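Long-range contacts in MOSUB1, transcription cofactor (Magnaporthe oryzae, PDB 4AGH), which binds single-stranded DNA and, as a member of the PC4 family, probably acts as a transcription coactivator: residues M65-I70 against G88-Q93; K54-I59 against R71-A76. All blocks are in the same frame, centred on the assembly; numbering follows the deposited sequence.

Contact 1. Residues M65-I70 against G88-Q93; sequences MDFINI and GLTVDQ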
# COMPACT_ATOMS: atom_id res chain seq x y z
N MET A 65 -17.93 -5.66 3.04
CA MET A 65 -16.85 -4.73 3.35
C MET A 65 -15.87 -4.68 2.20
O MET A 65 -15.56 -5.71 1.60
CB MET A 65 -16.13 -5.14 4.64
CG MET A 65 -16.92 -4.84 5.90
SD MET A 65 -15.95 -5.14 7.39
CE MET A 65 -14.34 -4.50 6.88
N ASP A 66 -15.36 -3.48 1.91
CA ASP A 66 -14.41 -3.32 0.82
C ASP A 66 -12.97 -3.31 1.33
O ASP A 66 -12.70 -2.81 2.42
CB ASP A 66 -14.69 -2.03 0.06
CG ASP A 66 -16.04 -2.05 -0.64
OD1 ASP A 66 -16.20 -2.86 -1.57
OD2 ASP A 66 -16.94 -1.28 -0.24
N PHE A 67 -12.07 -3.87 0.53
CA PHE A 67 -10.64 -3.92 0.87
C PHE A 67 -9.81 -3.42 -0.29
O PHE A 67 -10.12 -3.67 -1.46
CB PHE A 67 -10.23 -5.33 1.23
CG PHE A 67 -10.95 -5.85 2.44
CD1 PHE A 67 -12.19 -6.44 2.31
CD2 PHE A 67 -10.42 -5.66 3.70
CE1 PHE A 67 -12.88 -6.88 3.43
CE2 PHE A 67 -11.09 -6.10 4.82
CZ PHE A 67 -12.32 -6.71 4.68
N ILE A 68 -8.75 -2.69 0.05
CA ILE A 68 -7.82 -2.21 -0.96
C ILE A 68 -6.61 -3.12 -0.88
O ILE A 68 -5.84 -3.08 0.08
CB ILE A 68 -7.41 -0.74 -0.73
CG1 ILE A 68 -8.61 0.22 -0.86
CG2 ILE A 68 -6.33 -0.34 -1.72
CD1 ILE A 68 -9.50 0.28 0.38
N ASN A 69 -6.44 -3.94 -1.91
CA ASN A 69 -5.41 -4.97 -1.89
C ASN A 69 -4.20 -4.57 -2.71
O ASN A 69 -4.31 -4.30 -3.89
CB ASN A 69 -5.98 -6.27 -2.44
CG ASN A 69 -7.19 -6.73 -1.67
OD1 ASN A 69 -7.10 -7.05 -0.49
ND2 ASN A 69 -8.34 -6.80 -2.35
N ILE A 70 -3.05 -4.51 -2.05
CA ILE A 70 -1.81 -4.21 -2.74
C ILE A 70 -1.00 -5.50 -2.72
O ILE A 70 -0.64 -5.98 -1.66
CB ILE A 70 -1.06 -3.11 -1.98
CG1 ILE A 70 -2.00 -1.92 -1.74
CG2 ILE A 70 0.19 -2.70 -2.75
CD1 ILE A 70 -1.40 -0.82 -0.87
N GLY A 88 -4.08 -6.53 2.43
CA GLY A 88 -5.42 -6.06 2.14
C GLY A 88 -5.82 -5.03 3.17
O GLY A 88 -6.06 -5.37 4.33
N LEU A 89 -5.86 -3.77 2.77
CA LEU A 89 -6.19 -2.69 3.69
C LEU A 89 -7.70 -2.52 3.80
O LEU A 89 -8.42 -2.61 2.81
CB LEU A 89 -5.60 -1.36 3.19
CG LEU A 89 -4.08 -1.34 3.02
CD1 LEU A 89 -3.66 0.03 2.52
CD2 LEU A 89 -3.40 -1.69 4.34
N THR A 90 -8.18 -2.26 5.02
CA THR A 90 -9.54 -1.80 5.19
C THR A 90 -9.64 -0.38 4.66
O THR A 90 -8.62 0.28 4.41
CB THR A 90 -9.94 -1.76 6.68
OG1 THR A 90 -9.16 -0.77 7.35
CG2 THR A 90 -9.69 -3.13 7.34
N VAL A 91 -10.87 0.10 4.49
CA VAL A 91 -11.05 1.44 3.97
C VAL A 91 -10.46 2.46 4.94
O VAL A 91 -9.83 3.42 4.51
CB VAL A 91 -12.54 1.72 3.69
CG1 VAL A 91 -12.77 3.18 3.35
CG2 VAL A 91 -13.01 0.81 2.55
N ASP A 92 -10.67 2.25 6.24
CA ASP A 92 -10.13 3.18 7.24
C ASP A 92 -8.61 3.21 7.23
O ASP A 92 -7.99 4.25 7.44
CB ASP A 92 -10.64 2.83 8.64
CG ASP A 92 -12.10 3.19 8.86
OD1 ASP A 92 -12.67 3.93 8.03
OD2 ASP A 92 -12.67 2.75 9.88
N GLN A 93 -7.99 2.05 7.01
CA GLN A 93 -6.53 1.99 6.91
C GLN A 93 -6.07 2.71 5.66
O GLN A 93 -5.08 3.43 5.67
CB GLN A 93 -6.05 0.54 6.91
CG GLN A 93 -6.17 -0.13 8.27
CD GLN A 93 -6.20 -1.65 8.17
OE1 GLN A 93 -5.94 -2.21 7.11
NE2 GLN A 93 -6.52 -2.31 9.28
O HOH W 1 -13.03 -2.01 4.92
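I68 and L89 form the antiparallel hydrogen-bonded pair at the heart of this contact, where strand 86-90, the last of the PC4-like sheet in chain order, runs beside strand 65-76 close to the start of helix 91-110. Two backbone bonds tie the pair, I68 N to L89 O and L89 N to I68 O, each 2.8 Å long. F67 CA adds a C-H...O contact of 3.2 Å to the same L89 O.

Where the chain leaves the strand for the helix, a water links the two segments: it donates to D66 O at 2.6 Å and accepts from V91 N.

Among the apolar contacts, I68 CD1, the longer arm of a beta-branched side chain, reaches past the end of the strand to V91 CG2, 4.2 Å away, and L89 CD1 meets I70 CD1 on the buried side. I70 also packs on I70 of the second subunit, so this aliphatic side reaches the dimer interface there. The other face carries F67, whose CE2 crosses the T90 methyl CG2 obliquely at 4.1 Å, and N69, whose OD1 comes within 3.3 Å of G88 CA; glycine has no CB to collide with that oxygen. N69 ND2 donates a hydrogen bond to S60 OG on strand 55-62.

T90 and Q93 form a capping box that starts the helix. With chi1 at 66°, T90 OG1 sits between the backbone N and the carbonyl carbon and accepts from Q93 N at 3.1 Å; in return T90 N donates to Q93 OE1, arriving 62° above the amide's carbonyl plane.

Contact 2. Residues K54-I59 against R71-A76; sequences KRRVGI and REYYEA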
# COMPACT_ATOMS: atom_id res chain seq x y z
N LYS A 54 4.16 -6.97 -12.18
CA LYS A 54 3.60 -8.07 -11.37
C LYS A 54 2.76 -7.62 -10.18
O LYS A 54 2.11 -8.43 -9.53
CB LYS A 54 4.73 -8.97 -10.85
CG LYS A 54 5.56 -9.69 -11.89
CD LYS A 54 6.75 -10.33 -11.20
CE LYS A 54 7.57 -11.22 -12.11
NZ LYS A 54 8.76 -11.74 -11.38
N ARG A 55 2.79 -6.33 -9.88
CA ARG A 55 2.11 -5.81 -8.70
C ARG A 55 0.85 -5.03 -9.06
O ARG A 55 0.84 -4.26 -10.02
CB ARG A 55 3.06 -4.96 -7.87
CG ARG A 55 4.16 -5.85 -7.28
CD ARG A 55 5.22 -5.09 -6.51
NE ARG A 55 6.03 -6.06 -5.76
CZ ARG A 55 6.75 -5.76 -4.69
NH1 ARG A 55 6.84 -4.50 -4.26
NH2 ARG A 55 7.43 -6.73 -4.07
N ARG A 56 -0.19 -5.25 -8.27
CA ARG A 56 -1.50 -4.68 -8.53
C ARG A 56 -2.02 -4.00 -7.30
O ARG A 56 -1.70 -4.40 -6.17
CB ARG A 56 -2.48 -5.80 -8.88
CG ARG A 56 -2.12 -6.60 -10.12
CD ARG A 56 -3.16 -7.69 -10.37
NE ARG A 56 -2.86 -8.43 -11.60
CZ ARG A 56 -3.68 -9.29 -12.18
NH1 ARG A 56 -4.88 -9.53 -11.65
NH2 ARG A 56 -3.32 -9.92 -13.29
N VAL A 57 -2.86 -2.98 -7.50
CA VAL A 57 -3.74 -2.53 -6.43
C VAL A 57 -5.17 -2.76 -6.91
O VAL A 57 -5.53 -2.36 -8.01
CB VAL A 57 -3.52 -1.05 -6.07
CG1 VAL A 57 -4.45 -0.66 -4.92
CG2 VAL A 57 -2.07 -0.84 -5.65
N GLY A 58 -5.97 -3.44 -6.11
CA GLY A 58 -7.32 -3.76 -6.53
C GLY A 58 -8.27 -3.58 -5.38
O GLY A 58 -7.84 -3.35 -4.26
N ILE A 59 -9.57 -3.66 -5.66
CA ILE A 59 -10.56 -3.57 -4.60
C ILE A 59 -11.42 -4.81 -4.63
O ILE A 59 -12.00 -5.15 -5.67
CB ILE A 59 -11.47 -2.34 -4.79
CG1 ILE A 59 -10.62 -1.06 -4.73
CG2 ILE A 59 -12.54 -2.29 -3.72
CD1 ILE A 59 -11.35 0.16 -5.26
N ARG A 71 -0.73 -6.08 -3.89
CA ARG A 71 -0.21 -7.44 -3.88
C ARG A 71 0.60 -7.76 -5.11
O ARG A 71 0.27 -7.31 -6.20
CB ARG A 71 -1.38 -8.43 -3.76
CG ARG A 71 -0.93 -9.88 -3.60
CD ARG A 71 -2.02 -10.77 -3.06
NE ARG A 71 -2.57 -10.30 -1.78
CZ ARG A 71 -2.03 -10.53 -0.58
NH1 ARG A 71 -0.88 -11.20 -0.46
NH2 ARG A 71 -2.64 -10.06 0.50
N GLU A 72 1.64 -8.56 -4.92
CA GLU A 72 2.43 -9.04 -6.04
C GLU A 72 1.86 -10.36 -6.53
O GLU A 72 1.57 -11.26 -5.73
CB GLU A 72 3.89 -9.23 -5.63
CG GLU A 72 4.76 -9.79 -6.75
CD GLU A 72 6.23 -9.76 -6.42
OE1 GLU A 72 6.69 -8.77 -5.82
OE2 GLU A 72 6.94 -10.73 -6.78
N TYR A 73 1.71 -10.47 -7.84
CA TYR A 73 1.23 -11.69 -8.47
C TYR A 73 2.41 -12.45 -9.05
O TYR A 73 3.43 -11.85 -9.38
CB TYR A 73 0.21 -11.34 -9.55
CG TYR A 73 -1.16 -11.08 -8.97
CD1 TYR A 73 -1.36 -10.05 -8.06
CD2 TYR A 73 -2.24 -11.88 -9.32
CE1 TYR A 73 -2.61 -9.82 -7.50
CE2 TYR A 73 -3.49 -11.66 -8.78
CZ TYR A 73 -3.67 -10.64 -7.87
OH TYR A 73 -4.93 -10.43 -7.33
N TYR A 74 2.30 -13.78 -9.13
CA TYR A 74 3.31 -14.57 -9.82
C TYR A 74 2.67 -15.25 -11.02
O TYR A 74 1.45 -15.37 -11.09
CB TYR A 74 3.96 -15.60 -8.89
CG TYR A 74 3.06 -16.71 -8.38
CD1 TYR A 74 2.88 -17.88 -9.11
CD2 TYR A 74 2.42 -16.60 -7.15
CE1 TYR A 74 2.07 -18.90 -8.64
CE2 TYR A 74 1.61 -17.61 -6.66
CZ TYR A 74 1.43 -18.76 -7.41
OH TYR A 74 0.63 -19.78 -6.95
N GLU A 75 3.49 -15.67 -11.98
CA GLU A 75 2.98 -16.32 -13.18
C GLU A 75 3.31 -17.80 -13.18
O GLU A 75 4.47 -18.18 -13.01
CB GLU A 75 3.54 -15.65 -14.45
CG GLU A 75 2.99 -16.25 -15.75
CD GLU A 75 3.46 -15.53 -17.01
OE1 GLU A 75 4.21 -14.54 -16.90
OE2 GLU A 75 3.08 -15.97 -18.11
N ALA A 76 2.30 -18.64 -13.35
CA ALA A 76 2.50 -20.08 -13.42
C ALA A 76 1.60 -20.64 -14.50
O ALA A 76 0.38 -20.41 -14.49
CB ALA A 76 2.19 -20.74 -12.09
O HOH W 2 -6.15 -8.85 -9.13
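Strands 55-59 and 71-76 pair as antiparallel arms of a beta hairpin through backbone bonds R56 N to R71 O and R71 N to R56 O, both 3.0 Å, and Y73 N to K54 O at 2.7 Å. On one face, in the non-hydrogen-bonded pair, R55 grips E72 side-on: NE and NH2 both donate to the single oxygen OE1, each at 2.8 Å. That oxygen lies in the guanidinium plane, the carboxylate turned 43° from it. R55 NH1 donates hydrogen bonds to Q93 OE1 and G88 O of the second subunit.

On the opposite face, the extended chain of R56 crosses the Y73 ring at about a right angle. Its CD makes a CH-pi contact, 3.6 Å from Y73 CE1, and the guanidinium stacks flat on the ring, planes 17° apart and CZ 4.3 Å from the centroid. Arginine suits this place: its aliphatic part and flat cation can both lie on an aromatic face. A water accepts from R56 NH1 and is hydrogen-bonded to Y73 OH, joining their ends. With E72 probably offsetting the charge of R55, and the R56 cation in cation-pi contact with Y73 and F48, both arginines are held in defined directions yet partly exposed.

How the contacts relate
The centres of contacts 1 and 2 lie about 15 Å apart on one curved antiparallel sheet, and strand 65-76 serves both: its first half pairs with 86-90 in contact 1 and its second half with 54-59 in contact 2, while strand 55-62 continues beside the first half as well. The segments alternate, 54-59, 65-70, 71-76, 88-93, so the pairings cross along the chain. They also touch directly, N69 N lying 2.8 Å from G58 O in a probable hydrogen bond. R55 of contact 2 bonds to Q93 and G88 of contact 1 on the second subunit, so the shared strand ties sheet to dimer, consistent with PC4-family proteins, which bind single-stranded DNA as dimers.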